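CD8 alpha antigen (Sus scrofa, PDB 5EDX) probably acts as a T-cell co-receptor for MHC class I molecules, its V-set immunoglobulin domain pairing with a second copy to form the alpha-alpha homodimer. Local coordinates at residues Phe3-Glu8 with Asn106-Phe111; Lys19-Val24 with Asn76-Leu81; Cys33-Gln38 with Tyr92-Leu97; Phe48-Ser53 with Arg66-Tyr71. One frame throughout, in Å; residues are numbered along the deposited sequence. Where two conformers were deposited one is given.

How the contacts relate
From the N terminus, contact 1 brings Phe3-Glu8 back to Asn106-Phe111 and so closes a loop around nearly the whole domain, with the other three contacts inside it. Contact 2 pairs 19-24 with 76-81 in one sheet of the sandwich, and contact 3 pairs 33-38 with 92-97 in the other. Their segments alternate along the chain, so the two contacts cross, and the Cys22-Cys94 disulfide joins them through the core. Contact 4, between 48-53 and 66-71, closes a short loop within both and packs one sheet against the other near their edge. Contact 1 spans the two sheets some 16 Å away, measured between the centres of contacts 1 and 4.

Contact 1. Residues Phe3-Glu8 with Asn106-Phe111; sequences FRTSPE and NFMSVF
The flat polar groups of Glu8 and Asn106 reach the opposite segment through water: water 2 lies 2.7 Å from Glu8 OE2 and within bonding range of Phe107 O, while water 1 is 2.6 Å from Thr5 OG1 and only weakly held by the amide ND2 of Asn106. The OD1 of the same amide is bonded to Lys45 NZ of the second subunit. The ring of Phe107 leads away from residues 3-8 and meets Phe93 and Tyr91. The backbones also join directly. Ser109 N donates to Glu8 O at 2.8 Å, a fairly straight bond (160° at the hydrogen) whose donor is tilted 32° from the carbonyl plane, and Met108 CA brings a C-H to the same oxygen. The apolar part is made by Met108, whose chain crosses that of Thr5. Its SD lies 3.7 Å from Thr5 CB and 3.8 Å from Ser6 OG, a hydroxyl that accepts a hydrogen bond from the backbone N of Arg21. A bend at the thioether (chi3 -74°) folds CE toward Thr5, 4.0 Å from CG2. Residues 3-5 pair with strand 18-24, whereas beyond Glu8 the chain runs parallel to strand 101-111. The contact thus catches the N-terminal strand passing from one sheet to the other, the A-to-A' switch characteristic of V-set immunoglobulin domains.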
# COMPACT_ATOMS: atom_id res chain seq x y z
N PHE A 3 12.30 5.75 -6.25
CA PHE A 3 11.77 7.05 -5.84
C PHE A 3 12.82 7.89 -5.13
O PHE A 3 13.69 7.36 -4.44
CB PHE A 3 10.63 6.88 -4.83
CG PHE A 3 9.39 6.26 -5.39
CD1 PHE A 3 9.12 4.92 -5.18
CD2 PHE A 3 8.47 7.03 -6.08
CE1 PHE A 3 7.95 4.35 -5.67
CE2 PHE A 3 7.30 6.47 -6.57
CZ PHE A 3 7.05 5.13 -6.37
N ARG A 4 12.71 9.20 -5.29
CA ARG A 4 13.39 10.14 -4.41
C ARG A 4 12.35 11.10 -3.84
O ARG A 4 11.59 11.72 -4.58
CB ARG A 4 14.46 10.92 -5.18
CG ARG A 4 15.70 10.09 -5.49
CD ARG A 4 16.72 10.88 -6.31
NE ARG A 4 17.10 12.15 -5.70
CZ ARG A 4 17.95 12.27 -4.68
NH1 ARG A 4 18.24 13.48 -4.21
NH2 ARG A 4 18.51 11.20 -4.13
N THR A 5 12.31 11.23 -2.52
CA THR A 5 11.27 12.04 -1.90
C THR A 5 11.84 13.29 -1.25
O THR A 5 13.05 13.43 -1.10
CB THR A 5 10.48 11.24 -0.86
OG1 THR A 5 11.32 10.96 0.27
CG2 THR A 5 9.98 9.93 -1.45
N SER A 6 10.95 14.21 -0.87
CA SER A 6 11.36 15.36 -0.07
C SER A 6 11.62 14.84 1.34
O SER A 6 11.32 13.68 1.63
CB SER A 6 10.26 16.43 -0.09
OG SER A 6 8.99 15.84 0.07
N PRO A 7 12.19 15.67 2.22
CA PRO A 7 12.54 15.20 3.57
C PRO A 7 11.46 14.31 4.19
O PRO A 7 10.27 14.64 4.13
CB PRO A 7 12.71 16.50 4.35
CG PRO A 7 13.25 17.45 3.33
CD PRO A 7 12.58 17.08 2.02
N GLU A 8 11.88 13.19 4.76
CA GLU A 8 10.97 12.15 5.22
C GLU A 8 10.30 12.47 6.55
O GLU A 8 9.36 11.78 6.95
CB GLU A 8 11.69 10.80 5.32
CG GLU A 8 12.81 10.76 6.35
CD GLU A 8 13.16 9.35 6.83
OE1 GLU A 8 13.44 9.19 8.03
OE2 GLU A 8 13.13 8.41 6.00
N ASN A 106 9.49 5.55 0.26
CA ASN A 106 9.58 5.68 1.71
C ASN A 106 8.45 6.56 2.22
O ASN A 106 7.95 7.42 1.50
CB ASN A 106 10.92 6.30 2.11
CG ASN A 106 12.09 5.38 1.86
OD1 ASN A 106 11.91 4.21 1.52
ND2 ASN A 106 13.30 5.90 2.02
N PHE A 107 8.07 6.34 3.47
CA PHE A 107 7.09 7.18 4.15
C PHE A 107 7.62 8.60 4.33
O PHE A 107 8.78 8.80 4.68
CB PHE A 107 6.79 6.60 5.54
CG PHE A 107 5.75 5.52 5.55
CD1 PHE A 107 5.23 5.02 4.37
CD2 PHE A 107 5.28 5.01 6.76
CE1 PHE A 107 4.26 4.02 4.39
CE2 PHE A 107 4.32 4.02 6.79
CZ PHE A 107 3.81 3.53 5.61
N MET A 108 6.75 9.57 4.11
CA MET A 108 6.99 10.93 4.57
C MET A 108 6.03 11.15 5.73
O MET A 108 4.81 11.16 5.54
CB MET A 108 6.74 11.93 3.43
CG MET A 108 7.86 11.96 2.39
SD MET A 108 7.37 12.49 0.73
CE MET A 108 6.49 11.04 0.17
N SER A 109 6.57 11.27 6.93
CA SER A 109 5.72 11.45 8.10
C SER A 109 5.44 12.93 8.31
O SER A 109 6.33 13.77 8.17
CB SER A 109 6.37 10.85 9.36
OG SER A 109 7.53 11.56 9.72
N VAL A 110 4.19 13.25 8.60
CA VAL A 110 3.81 14.62 8.89
C VAL A 110 3.03 14.63 10.20
O VAL A 110 1.96 14.03 10.29
CB VAL A 110 2.94 15.21 7.76
CG1 VAL A 110 2.79 16.70 7.96
CG2 VAL A 110 3.56 14.90 6.40
N PHE A 111 3.58 15.29 11.21
CA PHE A 111 2.97 15.31 12.54
C PHE A 111 3.02 16.71 13.15
O PHE A 111 3.90 17.51 12.84
CB PHE A 111 3.66 14.31 13.48
CG PHE A 111 3.29 12.88 13.23
CD1 PHE A 111 2.20 12.31 13.86
CD2 PHE A 111 4.01 12.10 12.34
CE1 PHE A 111 1.83 11.00 13.64
CE2 PHE A 111 3.66 10.78 12.10
CZ PHE A 111 2.57 10.23 12.75
O HOH W 1 12.67 9.02 1.37
O HOH W 2 10.70 7.16 5.84

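Contact 2. Residues Lys19-Val24 with Asn76-Leu81; sequences KLRCEV and NFYLIL
Strands 19-24 and 76-81 run antiparallel, their axes 4.7 Å apart at closest approach and at 158° to each other, with Leu20-Leu79 and Cys22-Phe77 as hydrogen-bonded pairs and Lys19-Ile80, Arg21-Tyr78 and Glu23-Asn76 as non-hydrogen-bonded ones. The bond from Leu20 N to Leu79 O is short, 2.8 Å, and almost straight. On the outward face Tyr78 is the centre. Lys19, extended to its end, crosses the ring, with CE 3.4 Å from CD1 and the ammonium NZ over the face, 4.8 Å from the centroid, in a cation-pi contact; NZ also bonds to Tyr71 OH. Arg21 lies alongside the same phenol, its methylene CG 3.4 Å from CE1, because the chain bends only further out, at chi3 (66°), so that the aliphatic stem does the touching; the guanidinium plane is turned 70° from the ring. Further along, Asn76 OD1 comes within 3.3 Å of Glu23 CB and takes a hydrogen bond from water 4. On the core face Val24 CG2 packs 3.7 Å from Phe77 CE1, the Cys22 carbonyl oxygen sits at the edge of the Phe77 ring in its plane, and the Cys22 sulfur is near Phe77 CB. Through its disulfide to Cys94 in the facing sheet, Cys22 identifies 19-24 as strand B; with neighbouring strand E, 76-81, it forms the B-E pair of the immunoglobulin sandwich.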
# COMPACT_ATOMS: atom_id res chain seq x y z
N LYS A 19 3.87 20.76 1.64
CA LYS A 19 4.03 20.27 0.28
C LYS A 19 5.04 19.12 0.25
O LYS A 19 6.19 19.28 0.68
CB LYS A 19 4.47 21.40 -0.65
CG LYS A 19 4.68 20.98 -2.11
CD LYS A 19 4.72 22.22 -2.99
CE LYS A 19 4.79 21.85 -4.46
NZ LYS A 19 4.64 23.06 -5.32
N LEU A 20 4.60 17.97 -0.25
CA LEU A 20 5.43 16.77 -0.32
C LEU A 20 5.78 16.45 -1.76
O LEU A 20 5.00 16.75 -2.66
CB LEU A 20 4.69 15.59 0.29
CG LEU A 20 4.11 15.77 1.69
CD1 LEU A 20 3.36 14.50 2.11
CD2 LEU A 20 5.20 16.13 2.69
N ARG A 21 6.94 15.83 -1.98
CA ARG A 21 7.37 15.49 -3.34
C ARG A 21 7.88 14.06 -3.43
O ARG A 21 8.63 13.60 -2.56
CB ARG A 21 8.48 16.45 -3.78
CG ARG A 21 8.88 16.30 -5.25
CD ARG A 21 10.09 17.17 -5.58
NE ARG A 21 11.28 16.72 -4.86
CZ ARG A 21 11.83 17.35 -3.83
NH1 ARG A 21 12.90 16.84 -3.24
NH2 ARG A 21 11.31 18.49 -3.40
N CYS A 22 7.46 13.35 -4.47
CA CYS A 22 8.14 12.11 -4.86
C CYS A 22 8.50 12.18 -6.33
O CYS A 22 7.65 12.46 -7.17
CB CYS A 22 7.32 10.85 -4.52
SG CYS A 22 5.80 10.56 -5.47
N GLU A 23 9.77 11.97 -6.63
CA GLU A 23 10.25 11.93 -8.00
C GLU A 23 10.39 10.47 -8.40
O GLU A 23 10.99 9.68 -7.68
CB GLU A 23 11.60 12.65 -8.14
CG GLU A 23 12.14 12.66 -9.58
CD GLU A 23 13.50 13.33 -9.73
OE1 GLU A 23 13.96 13.48 -10.88
OE2 GLU A 23 14.11 13.71 -8.71
N VAL A 24 9.79 10.11 -9.53
CA VAL A 24 9.99 8.78 -10.08
C VAL A 24 11.11 8.89 -11.10
O VAL A 24 10.95 9.51 -12.15
CB VAL A 24 8.72 8.26 -10.76
CG1 VAL A 24 8.99 6.91 -11.44
CG2 VAL A 24 7.59 8.15 -9.75
N ASN A 76 8.29 14.76 -11.44
CA ASN A 76 7.98 15.03 -10.04
C ASN A 76 6.49 14.99 -9.76
O ASN A 76 5.69 15.56 -10.50
CB ASN A 76 8.53 16.39 -9.63
CG ASN A 76 10.03 16.45 -9.69
OD1 ASN A 76 10.72 15.70 -9.00
ND2 ASN A 76 10.55 17.35 -10.52
N PHE A 77 6.12 14.33 -8.66
CA PHE A 77 4.73 14.29 -8.21
C PHE A 77 4.64 14.99 -6.85
O PHE A 77 5.50 14.81 -6.00
CB PHE A 77 4.24 12.85 -8.12
CG PHE A 77 4.26 12.12 -9.43
CD1 PHE A 77 5.41 11.48 -9.87
CD2 PHE A 77 3.14 12.11 -10.25
CE1 PHE A 77 5.43 10.82 -11.10
CE2 PHE A 77 3.14 11.45 -11.46
CZ PHE A 77 4.30 10.81 -11.89
N TYR A 78 3.60 15.79 -6.67
CA TYR A 78 3.47 16.58 -5.46
C TYR A 78 2.13 16.34 -4.79
O TYR A 78 1.13 16.09 -5.46
CB TYR A 78 3.60 18.07 -5.77
CG TYR A 78 4.94 18.46 -6.34
CD1 TYR A 78 5.98 18.83 -5.50
CD2 TYR A 78 5.17 18.44 -7.70
CE1 TYR A 78 7.23 19.18 -6.02
CE2 TYR A 78 6.41 18.79 -8.23
CZ TYR A 78 7.43 19.16 -7.38
OH TYR A 78 8.66 19.51 -7.90
N LEU A 79 2.13 16.43 -3.46
CA LEU A 79 0.90 16.42 -2.68
C LEU A 79 0.92 17.66 -1.81
O LEU A 79 1.94 17.97 -1.19
CB LEU A 79 0.84 15.18 -1.79
CG LEU A 79 -0.50 14.96 -1.08
CD1 LEU A 79 -1.54 14.47 -2.07
CD2 LEU A 79 -0.35 13.97 0.06
N ILE A 80 -0.19 18.39 -1.77
CA ILE A 80 -0.25 19.59 -0.96
C ILE A 80 -1.34 19.46 0.09
O ILE A 80 -2.50 19.24 -0.25
CB ILE A 80 -0.53 20.84 -1.82
CG1 ILE A 80 0.63 21.08 -2.80
CG2 ILE A 80 -0.72 22.05 -0.92
CD1 ILE A 80 0.48 20.35 -4.11
N LEU A 81 -0.95 19.56 1.35
CA LEU A 81 -1.92 19.63 2.44
C LEU A 81 -2.10 21.12 2.70
O LEU A 81 -1.24 21.77 3.30
CB LEU A 81 -1.38 18.91 3.68
CG LEU A 81 -0.79 17.52 3.46
CD1 LEU A 81 -0.20 16.98 4.76
CD2 LEU A 81 -1.83 16.55 2.90
O HOH W 3 10.43 20.83 -5.64
O HOH W 4 12.96 16.92 -8.10

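Contact 3. Residues Cys33-Gln38 with Tyr92-Leu97; sequences CSWLYQ and YFCSFL
A chi1 of -79° in Trp35, and a like torsion in Cys94, sets Trp35 CG and Cys94 SG beside their own backbone N, anti to the carbonyl carbon, and brings sulfur and indole together. This is the pin of the immunoglobulin fold, Trp35 of strand C packed on the Cys22-Cys94 disulfide that links strands B and F. Strands C and F are antiparallel neighbours, with Ser34-Ser95 and Leu36-Phe93 as hydrogen-bonded pairs. Cys94 SG stands 3.3 Å from the centroid of the Trp35 six-membered ring, 8° off its normal, so the sulfur lies almost squarely over one face. Toward the other end of the same face of the sheet, Tyr37 and Tyr92 meet obliquely, planes 46° apart, with CD1 of Tyr37 over the face of Tyr92 and 3.4 Å from its CZ; their hydroxyls bond to the carbonyls of Gln89 and Asp88. The outward face, which joins the second subunit, holds Leu36 and Phe93. Phe93 CG sits between its own N and carbonyl carbon, which lays the ring back over Leu36. Leu36 also packs on Phe104 of the second subunit, and Gln38 bonds to its counterpart there. Beneath the Phe93 ring, Leu36 CB makes a CH-pi contact 3.9 Å from the centroid.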
# COMPACT_ATOMS: atom_id res chain seq x y z
N CYS A 33 1.80 7.90 -10.89
CA CYS A 33 2.08 7.75 -9.48
C CYS A 33 0.79 7.94 -8.69
O CYS A 33 -0.02 8.80 -9.02
CB CYS A 33 3.12 8.78 -9.05
SG CYS A 33 3.84 8.48 -7.44
N SER A 34 0.60 7.13 -7.66
CA SER A 34 -0.56 7.28 -6.79
C SER A 34 -0.09 7.71 -5.41
O SER A 34 0.86 7.15 -4.87
CB SER A 34 -1.32 5.96 -6.67
OG SER A 34 -1.88 5.60 -7.91
N TRP A 35 -0.75 8.72 -4.85
CA TRP A 35 -0.49 9.12 -3.47
C TRP A 35 -1.35 8.29 -2.52
O TRP A 35 -2.56 8.18 -2.72
CB TRP A 35 -0.78 10.60 -3.27
CG TRP A 35 0.31 11.51 -3.77
CD1 TRP A 35 0.32 12.23 -4.92
CD2 TRP A 35 1.56 11.77 -3.12
NE1 TRP A 35 1.50 12.94 -5.03
CE2 TRP A 35 2.27 12.67 -3.93
CE3 TRP A 35 2.14 11.33 -1.92
CZ2 TRP A 35 3.54 13.14 -3.59
CZ3 TRP A 35 3.39 11.80 -1.58
CH2 TRP A 35 4.08 12.70 -2.41
N LEU A 36 -0.71 7.71 -1.51
CA LEU A 36 -1.38 6.90 -0.50
C LEU A 36 -1.11 7.50 0.87
O LEU A 36 -0.16 8.26 1.06
CB LEU A 36 -0.86 5.46 -0.53
CG LEU A 36 -0.94 4.75 -1.88
CD1 LEU A 36 -0.32 3.35 -1.77
CD2 LEU A 36 -2.38 4.67 -2.36
N TYR A 37 -1.95 7.16 1.83
CA TYR A 37 -1.84 7.67 3.19
C TYR A 37 -2.08 6.54 4.17
O TYR A 37 -2.92 5.67 3.93
CB TYR A 37 -2.87 8.78 3.39
CG TYR A 37 -3.13 9.17 4.83
CD1 TYR A 37 -2.25 9.98 5.53
CD2 TYR A 37 -4.29 8.75 5.47
CE1 TYR A 37 -2.51 10.35 6.87
CE2 TYR A 37 -4.56 9.11 6.78
CZ TYR A 37 -3.67 9.91 7.47
OH TYR A 37 -3.96 10.26 8.78
N GLN A 38 -1.33 6.52 5.27
CA GLN A 38 -1.66 5.60 6.35
C GLN A 38 -1.78 6.36 7.66
O GLN A 38 -0.96 7.23 7.95
CB GLN A 38 -0.63 4.48 6.48
CG GLN A 38 -1.07 3.40 7.47
CD GLN A 38 -0.04 2.30 7.67
OE1 GLN A 38 1.15 2.58 7.80
NE2 GLN A 38 -0.50 1.05 7.74
N TYR A 92 2.54 9.62 4.46
CA TYR A 92 2.19 9.79 3.06
C TYR A 92 3.26 9.14 2.20
O TYR A 92 4.45 9.20 2.52
CB TYR A 92 2.06 11.28 2.73
CG TYR A 92 0.91 11.94 3.47
CD1 TYR A 92 1.07 12.37 4.79
CD2 TYR A 92 -0.32 12.11 2.87
CE1 TYR A 92 0.01 12.97 5.48
CE2 TYR A 92 -1.38 12.71 3.54
CZ TYR A 92 -1.20 13.14 4.84
OH TYR A 92 -2.25 13.73 5.51
N PHE A 93 2.84 8.50 1.11
CA PHE A 93 3.80 7.80 0.26
C PHE A 93 3.24 7.55 -1.12
O PHE A 93 2.03 7.63 -1.33
CB PHE A 93 4.30 6.50 0.93
CG PHE A 93 3.21 5.51 1.27
CD1 PHE A 93 2.30 5.77 2.29
CD2 PHE A 93 3.14 4.29 0.61
CE1 PHE A 93 1.31 4.84 2.62
CE2 PHE A 93 2.16 3.35 0.93
CZ PHE A 93 1.24 3.63 1.94
N CYS A 94 4.13 7.28 -2.07
CA CYS A 94 3.76 7.13 -3.47
C CYS A 94 3.83 5.67 -3.86
O CYS A 94 4.60 4.91 -3.30
CB CYS A 94 4.70 7.94 -4.35
SG CYS A 94 4.59 9.72 -4.05
N SER A 95 3.03 5.30 -4.83
CA SER A 95 3.01 3.94 -5.34
C SER A 95 3.01 3.91 -6.87
O SER A 95 2.31 4.64 -7.48
CB SER A 95 1.77 3.26 -4.84
OG SER A 95 1.85 1.92 -4.96
N PHE A 96 3.86 3.07 -7.44
CA PHE A 96 4.17 3.04 -8.89
C PHE A 96 4.12 1.58 -9.32
O PHE A 96 4.56 0.71 -8.60
CB PHE A 96 5.53 3.73 -9.19
CG PHE A 96 6.02 3.54 -10.58
CD1 PHE A 96 5.50 4.30 -11.62
CD2 PHE A 96 6.98 2.61 -10.86
CE1 PHE A 96 5.95 4.12 -12.91
CE2 PHE A 96 7.42 2.41 -12.13
CZ PHE A 96 6.90 3.16 -13.17
N LEU A 97 3.48 1.33 -10.44
CA LEU A 97 3.35 -0.04 -10.90
C LEU A 97 4.15 -0.26 -12.18
O LEU A 97 4.07 0.53 -13.12
CB LEU A 97 1.88 -0.40 -11.11
CG LEU A 97 1.57 -1.69 -11.88
CD1 LEU A 97 1.88 -2.92 -11.05
CD2 LEU A 97 0.12 -1.69 -12.32
O HOH W 5 0.09 4.56 -9.54

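Contact 4. Residues Phe48-Ser53 with Arg66-Tyr71; sequences FLMYLS and RYISGY
Ile68 opens the run by which residues 68-71 of the D strand pack against residues 48-52 of the C' strand, in the opposite sheet of the V-set sandwich. The two strands run nearly parallel, 13° apart, with axes 7.8 Å from each other at closest approach, and are joined by side-chain packing. Ile68 points toward the facing sheet and offers its CG2 branch to the methyl CE of Met50 at 4.2 Å. Ser69 turns its side chain away, so that Met50 meets its backbone instead, CE lying 3.6 Å from the carbonyl carbon. At Gly70, which has no side chain, the thioether comes right up to the main chain: Met50 SD is 3.5 Å from Gly70 N. Met50 reaches it with CG between its own N and carbonyl carbon (chi1 67°) and the chain bent again at chi3. Leu49 and Met50 together stand opposite Trp35 of strand 33-38, a classic beta bulge. Tyr71 directs its ring outward, where it stacks on Tyr78 and its OH bonds to Lys19 NZ, leaving the backbone to face Leu52. The two methyls of Leu52 divide the strand between them, CD2 4.0 Å from Gly70 O and CD1 3.8 Å from Tyr71 O.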
# COMPACT_ATOMS: atom_id res chain seq x y z
N PHE A 48 -6.23 5.37 -0.47
CA PHE A 48 -5.91 5.95 -1.77
C PHE A 48 -6.32 7.42 -1.79
O PHE A 48 -7.46 7.75 -1.45
CB PHE A 48 -6.64 5.17 -2.88
CG PHE A 48 -6.54 5.79 -4.25
CD1 PHE A 48 -5.41 5.59 -5.04
CD2 PHE A 48 -7.58 6.54 -4.77
CE1 PHE A 48 -5.32 6.15 -6.31
CE2 PHE A 48 -7.50 7.11 -6.04
CZ PHE A 48 -6.36 6.91 -6.80
N LEU A 49 -5.40 8.30 -2.18
CA LEU A 49 -5.73 9.72 -2.29
C LEU A 49 -5.97 10.14 -3.74
O LEU A 49 -7.01 10.72 -4.06
CB LEU A 49 -4.65 10.59 -1.66
CG LEU A 49 -4.34 10.32 -0.19
CD1 LEU A 49 -3.18 11.21 0.25
CD2 LEU A 49 -5.58 10.57 0.67
N MET A 50 -5.01 9.85 -4.62
CA MET A 50 -5.17 10.20 -6.04
C MET A 50 -4.17 9.50 -6.93
O MET A 50 -3.12 9.05 -6.48
CB MET A 50 -5.04 11.71 -6.23
CG MET A 50 -3.64 12.23 -5.94
SD MET A 50 -3.57 14.03 -5.83
CE MET A 50 -4.47 14.34 -4.31
N TYR A 51 -4.51 9.44 -8.21
CA TYR A 51 -3.65 8.87 -9.24
C TYR A 51 -3.28 10.03 -10.16
O TYR A 51 -4.15 10.81 -10.55
CB TYR A 51 -4.42 7.78 -9.99
CG TYR A 51 -3.78 7.30 -11.28
CD1 TYR A 51 -2.98 6.17 -11.30
CD2 TYR A 51 -4.02 7.95 -12.49
CE1 TYR A 51 -2.41 5.71 -12.48
CE2 TYR A 51 -3.46 7.50 -13.67
CZ TYR A 51 -2.65 6.38 -13.66
OH TYR A 51 -2.09 5.92 -14.83
N LEU A 52 -1.99 10.15 -10.46
CA LEU A 52 -1.50 11.24 -11.30
C LEU A 52 -0.73 10.70 -12.50
O LEU A 52 0.11 9.81 -12.37
CB LEU A 52 -0.59 12.16 -10.50
CG LEU A 52 -1.22 12.84 -9.27
CD1 LEU A 52 -0.14 13.45 -8.40
CD2 LEU A 52 -2.24 13.89 -9.70
N SER A 53 -1.03 11.23 -13.68
CA SER A 53 -0.29 10.88 -14.89
C SER A 53 -0.48 12.01 -15.89
O SER A 53 -1.33 12.87 -15.70
CB SER A 53 -0.80 9.57 -15.49
OG SER A 53 -2.07 9.75 -16.10
N ARG A 66 -10.13 20.70 -1.41
CA ARG A 66 -9.85 22.01 -0.84
C ARG A 66 -8.72 21.89 0.18
O ARG A 66 -8.01 22.86 0.43
CB ARG A 66 -11.11 22.58 -0.16
CG ARG A 66 -12.24 22.90 -1.12
CD ARG A 66 -13.52 23.26 -0.37
NE ARG A 66 -13.97 22.17 0.48
CZ ARG A 66 -15.14 22.17 1.13
NH1 ARG A 66 -15.97 23.19 1.02
NH2 ARG A 66 -15.47 21.13 1.89
N TYR A 67 -8.58 20.70 0.76
CA TYR A 67 -7.56 20.47 1.78
C TYR A 67 -6.39 19.63 1.28
O TYR A 67 -5.28 19.78 1.76
CB TYR A 67 -8.18 19.78 3.00
CG TYR A 67 -9.08 20.69 3.78
CD1 TYR A 67 -8.55 21.58 4.72
CD2 TYR A 67 -10.45 20.68 3.58
CE1 TYR A 67 -9.38 22.43 5.44
CE2 TYR A 67 -11.28 21.53 4.30
CZ TYR A 67 -10.74 22.40 5.22
OH TYR A 67 -11.56 23.24 5.94
N ILE A 68 -6.66 18.71 0.36
CA ILE A 68 -5.61 17.84 -0.17
C ILE A 68 -5.68 17.81 -1.69
O ILE A 68 -6.67 17.36 -2.26
CB ILE A 68 -5.76 16.39 0.34
CG1 ILE A 68 -5.67 16.36 1.87
CG2 ILE A 68 -4.70 15.48 -0.31
CD1 ILE A 68 -5.77 14.97 2.46
N SER A 69 -4.63 18.29 -2.34
CA SER A 69 -4.56 18.21 -3.80
C SER A 69 -3.18 17.73 -4.22
O SER A 69 -2.29 17.57 -3.39
CB SER A 69 -4.89 19.55 -4.44
OG SER A 69 -3.86 20.50 -4.21
N GLY A 70 -2.99 17.50 -5.51
CA GLY A 70 -1.69 17.09 -5.99
C GLY A 70 -1.55 17.31 -7.48
O GLY A 70 -2.53 17.57 -8.16
N TYR A 71 -0.32 17.20 -7.97
CA TYR A 71 -0.08 17.42 -9.39
C TYR A 71 1.22 16.78 -9.86
O TYR A 71 2.08 16.42 -9.06
CB TYR A 71 -0.08 18.92 -9.72
CG TYR A 71 1.10 19.71 -9.19
CD1 TYR A 71 2.26 19.85 -9.95
CD2 TYR A 71 1.05 20.34 -7.95
CE1 TYR A 71 3.34 20.59 -9.49
CE2 TYR A 71 2.13 21.08 -7.47
CZ TYR A 71 3.27 21.20 -8.25
OH TYR A 71 4.35 21.93 -7.81